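Local coordinates for oxaloacetate acetyl hydrolase (Cryphonectria parasitica, PDB 3M0J), which belongs to the phosphoenolpyruvate phosphomutase family of enzymes, which are built on a TIM-barrel fold, at residues 165-170 with 182-187. Numbering follows the deposited sequence.
Sequences LIARTD and ERLRAA. With OAF (2,2-difluoro-3,3-dihydroxybutanedioic acid), chain B.
Ala167 and Ala187 meet methyl to methyl. Their CB atoms are 3.5 Å apart, tighter than usual for two carbons, and both CA atoms carry these methyls toward the opposite segment. With no longer side chain between them, the helix backbone comes close to the strand here. Leu184 fills the next place along. Its CD2 lies 3.2 Å from Ala167 O, a close approach of a methyl to a backbone oxygen. Its CG rests 4.0 Å from Thr169 CG2, and Leu184 slants across the threonine.

The polar edge is formed by Thr169 and Arg183. With chi1 at -179° the hydroxyl of Thr169 swings opposite its own backbone N, which puts OG1 3.6 Å from Arg183 CD and turns the methyl to Leu184. The arginine chain runs square to the threonine. Arg183 meets the threonine with its aliphatic part and sends its guanidinium on to salt bridges with Glu179 and Asp124. Asp124 also hydrogen-bonds Thr169 OG1, so one carboxylate ties both sides of this edge.

The other face of the strand serves the ligand. Arg168 points away from the helix, its chain extended. Asp170 grips its guanidinium side-on. Arg168 NE donates to Asp170 OD2 at 2.8 Å, part of a salt bridge, and Arg168 NH2 to Asp170 OD1. This pairing should hold the group's rotation. Arg168 NH1 then donates to O3 of OAF at 2.7 Å, and NH2 donates to O5 of OAF at 2.9 Å.

Helix 177-189 follows strand 164-169 after the short helix 172-175 and packs on the outer side of this barrel strand. Their short segments run nearly antiparallel (158°). The strand lies between strands 119-122 and 194-197. Helix 142-158 reaches Ala167 and Ala186 through Tyr145 and Leu146, and Leu213 of helix 203-213 packs on Leu184.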
ATOM      1  N   LEU A 165     -17.892  -6.320  18.063  1.00  7.38           N
ATOM      2  CA  LEU A 165     -18.280  -6.971  16.811  1.00  8.72           C
ATOM      3  C   LEU A 165     -19.773  -6.792  16.575  1.00  9.93           C
ATOM      4  O   LEU A 165     -20.587  -7.207  17.408  1.00 11.74           O
ATOM      5  CB  LEU A 165     -17.908  -8.463  16.807  1.00 13.07           C
ATOM      6  CG  LEU A 165     -18.338  -9.164  15.502  1.00 12.84           C
ATOM      7  CD1 LEU A 165     -17.561  -8.628  14.291  1.00 12.65           C
ATOM      8  CD2 LEU A 165     -18.206 -10.673  15.600  1.00 14.92           C
ATOM      9  N   ILE A 166     -20.120  -6.159  15.454  1.00  8.67           N
ATOM     10  CA  ILE A 166     -21.509  -5.909  15.102  1.00 11.48           C
ATOM     11  C   ILE A 166     -21.908  -6.893  14.015  1.00 10.85           C
ATOM     12  O   ILE A 166     -21.293  -6.925  12.943  1.00 10.18           O
ATOM     13  CB  ILE A 166     -21.695  -4.454  14.580  1.00  9.91           C
ATOM     14  CG1 ILE A 166     -21.319  -3.446  15.675  1.00 12.98           C
ATOM     15  CG2 ILE A 166     -23.130  -4.225  14.119  1.00  9.01           C
ATOM     16  CD1 ILE A 166     -20.537  -2.219  15.159  1.00 13.39           C
ATOM     17  N   ALA A 167     -22.919  -7.709  14.305  1.00 10.76           N
ATOM     18  CA  ALA A 167     -23.436  -8.665  13.343  1.00 10.45           C
ATOM     19  C   ALA A 167     -24.497  -7.996  12.493  1.00 11.38           C
ATOM     20  O   ALA A 167     -25.561  -7.632  12.986  1.00 12.81           O
ATOM     21  CB  ALA A 167     -24.027  -9.885  14.064  1.00 12.13           C
ATOM     22  N   ARG A 168     -24.196  -7.836  11.213  1.00 13.92           N
ATOM     23  CA  ARG A 168     -25.124  -7.220  10.286  1.00  9.84           C
ATOM     24  C   ARG A 168     -25.797  -8.296   9.455  1.00 12.19           C
ATOM     25  O   ARG A 168     -25.139  -9.217   8.979  1.00 13.58           O
ATOM     26  CB  ARG A 168     -24.367  -6.258   9.373  1.00  7.27           C
ATOM     27  CG  ARG A 168     -25.184  -5.806   8.166  1.00  9.34           C
ATOM     28  CD  ARG A 168     -24.447  -4.699   7.387  1.00  6.80           C
ATOM     29  NE  ARG A 168     -24.948  -4.605   6.013  1.00 11.83           N
ATOM     30  CZ  ARG A 168     -24.658  -3.601   5.186  1.00 13.48           C
ATOM     31  NH1 ARG A 168     -23.909  -2.571   5.603  1.00  8.65           N
ATOM     32  NH2 ARG A 168     -25.118  -3.622   3.939  1.00 12.91           N
ATOM     33  N   THR A 169     -27.109  -8.171   9.276  1.00  9.80           N
ATOM     34  CA  THR A 169     -27.809  -9.027   8.322  1.00 12.52           C
ATOM     35  C   THR A 169     -28.472  -8.219   7.223  1.00 10.65           C
ATOM     36  O   THR A 169     -29.200  -7.256   7.479  1.00 12.54           O
ATOM     37  CB  THR A 169     -28.846  -9.981   8.973  1.00 12.03           C
ATOM     38  OG1 THR A 169     -29.441 -10.781   7.943  1.00 13.17           O
ATOM     39  CG2 THR A 169     -29.941  -9.191   9.680  1.00 14.75           C
ATOM     40  N   ASP A 170     -28.187  -8.635   5.994  1.00 10.59           N
ATOM     41  CA  ASP A 170     -28.762  -8.065   4.788  1.00 13.50           C
ATOM     42  C   ASP A 170     -29.916  -8.914   4.270  1.00 17.80           C
ATOM     43  O   ASP A 170     -30.311  -8.786   3.113  1.00 18.38           O
ATOM     44  CB  ASP A 170     -27.662  -7.985   3.742  1.00 11.70           C
ATOM     45  CG  ASP A 170     -26.775  -6.786   3.958  1.00 13.13           C
ATOM     46  OD1 ASP A 170     -27.201  -5.688   3.571  1.00 15.17           O
ATOM     47  OD2 ASP A 170     -25.689  -6.924   4.549  1.00 13.85           O
ATOM     48  N   GLU A 182     -33.857 -14.108  13.479  1.00 20.24           N
ATOM     49  CA  GLU A 182     -33.225 -15.377  13.821  1.00 19.54           C
ATOM     50  C   GLU A 182     -31.724 -15.365  13.579  1.00 18.20           C
ATOM     51  O   GLU A 182     -30.954 -15.917  14.377  1.00 16.96           O
ATOM     52  CB  GLU A 182     -33.873 -16.532  13.058  1.00 25.67           C
ATOM     53  CG  GLU A 182     -35.375 -16.566  13.226  1.00 35.58           C
ATOM     54  CD  GLU A 182     -35.903 -17.965  13.390  1.00 48.80           C
ATOM     55  N   ARG A 183     -31.305 -14.740  12.485  1.00 18.13           N
ATOM     56  CA  ARG A 183     -29.876 -14.617  12.205  1.00 14.36           C
ATOM     57  C   ARG A 183     -29.192 -13.803  13.285  1.00 15.03           C
ATOM     58  O   ARG A 183     -28.103 -14.146  13.727  1.00 15.31           O
ATOM     59  CB  ARG A 183     -29.628 -13.991  10.824  1.00 16.82           C
ATOM     60  CG  ARG A 183     -29.714 -14.997   9.691  1.00 18.71           C
ATOM     61  CD  ARG A 183     -29.648 -14.365   8.300  1.00 18.86           C
ATOM     62  NE  ARG A 183     -29.994 -15.387   7.322  1.00 18.25           N
ATOM     63  CZ  ARG A 183     -29.234 -15.749   6.294  1.00 17.94           C
ATOM     64  NH1 ARG A 183     -28.078 -15.135   6.055  1.00 13.83           N
ATOM     65  NH2 ARG A 183     -29.653 -16.729   5.495  1.00 20.79           N
ATOM     66  N   LEU A 184     -29.837 -12.719  13.714  1.00 15.74           N
ATOM     67  CA  LEU A 184     -29.250 -11.856  14.744  1.00 12.15           C
ATOM     68  C   LEU A 184     -29.186 -12.541  16.102  1.00 12.93           C
ATOM     69  O   LEU A 184     -28.184 -12.434  16.820  1.00 14.21           O
ATOM     70  CB  LEU A 184     -30.010 -10.529  14.836  1.00 16.05           C
ATOM     71  CG  LEU A 184     -29.817  -9.575  13.648  1.00 19.88           C
ATOM     72  CD1 LEU A 184     -30.789  -8.411  13.774  1.00 18.26           C
ATOM     73  CD2 LEU A 184     -28.376  -9.078  13.523  1.00 13.22           C
ATOM     74  N   ARG A 185     -30.235 -13.290  16.451  1.00 10.67           N
ATOM     75  CA  ARG A 185     -30.213 -14.080  17.668  1.00 10.25           C
ATOM     76  C   ARG A 185     -29.107 -15.111  17.641  1.00 12.22           C
ATOM     77  O   ARG A 185     -28.426 -15.310  18.638  1.00 13.24           O
ATOM     78  CB  ARG A 185     -31.547 -14.800  17.878  1.00 20.54           C
ATOM     79  CG  ARG A 185     -32.669 -13.860  18.193  1.00 24.20           C
ATOM     80  CD  ARG A 185     -33.930 -14.592  18.590  1.00 32.94           C
ATOM     81  NE  ARG A 185     -34.925 -13.626  19.034  1.00 35.18           N
ATOM     82  CZ  ARG A 185     -36.226 -13.741  18.818  1.00 37.82           C
ATOM     83  NH1 ARG A 185     -36.696 -14.797  18.160  1.00 35.38           N
ATOM     84  NH2 ARG A 185     -37.049 -12.797  19.259  1.00 40.36           N
ATOM     85  N   ALA A 186     -28.958 -15.792  16.509  1.00 15.58           N
ATOM     86  CA  ALA A 186     -27.894 -16.772  16.366  1.00 14.89           C
ATOM     87  C   ALA A 186     -26.535 -16.117  16.501  1.00 13.76           C
ATOM     88  O   ALA A 186     -25.656 -16.640  17.189  1.00 11.53           O
ATOM     89  CB  ALA A 186     -28.000 -17.493  15.036  1.00 15.69           C
ATOM     90  N   ALA A 187     -26.370 -14.974  15.842  1.00 13.25           N
ATOM     91  CA  ALA A 187     -25.105 -14.248  15.894  1.00 13.90           C
ATOM     92  C   ALA A 187     -24.783 -13.810  17.324  1.00 13.39           C
ATOM     93  O   ALA A 187     -23.638 -13.900  17.766  1.00 13.68           O
ATOM     94  CB  ALA A 187     -25.128 -13.049  14.935  1.00  7.94           C
TER
HETATM   95  O2  OAF B 501     -21.458   2.793   4.314  1.00 12.23           O
HETATM   96  C1  OAF B 501     -21.498   1.617   4.124  1.00 11.49           C
HETATM   97  O1  OAF B 501     -20.491   0.989   3.403  1.00 10.27           O
HETATM   98  C2  OAF B 501     -22.751   0.805   4.464  1.00 17.37           C
HETATM   99  O4  OAF B 501     -23.280   1.225   5.706  1.00 15.12           O
HETATM  100  O3  OAF B 501     -22.413  -0.550   4.579  1.00 12.73           O
HETATM  101  C3  OAF B 501     -23.748   1.051   3.304  1.00 23.13           C
HETATM  102  F1  OAF B 501     -24.352   2.269   3.472  1.00 22.57           F
HETATM  103  F2  OAF B 501     -23.139   1.040   2.082  1.00 20.90           F
HETATM  104  C4  OAF B 501     -24.784  -0.064   3.292  1.00 18.97           C
HETATM  105  O5  OAF B 501     -24.606  -1.042   2.634  1.00 15.74           O
HETATM  106  O6  OAF B 501     -25.987   0.176   3.952  1.00 20.65           O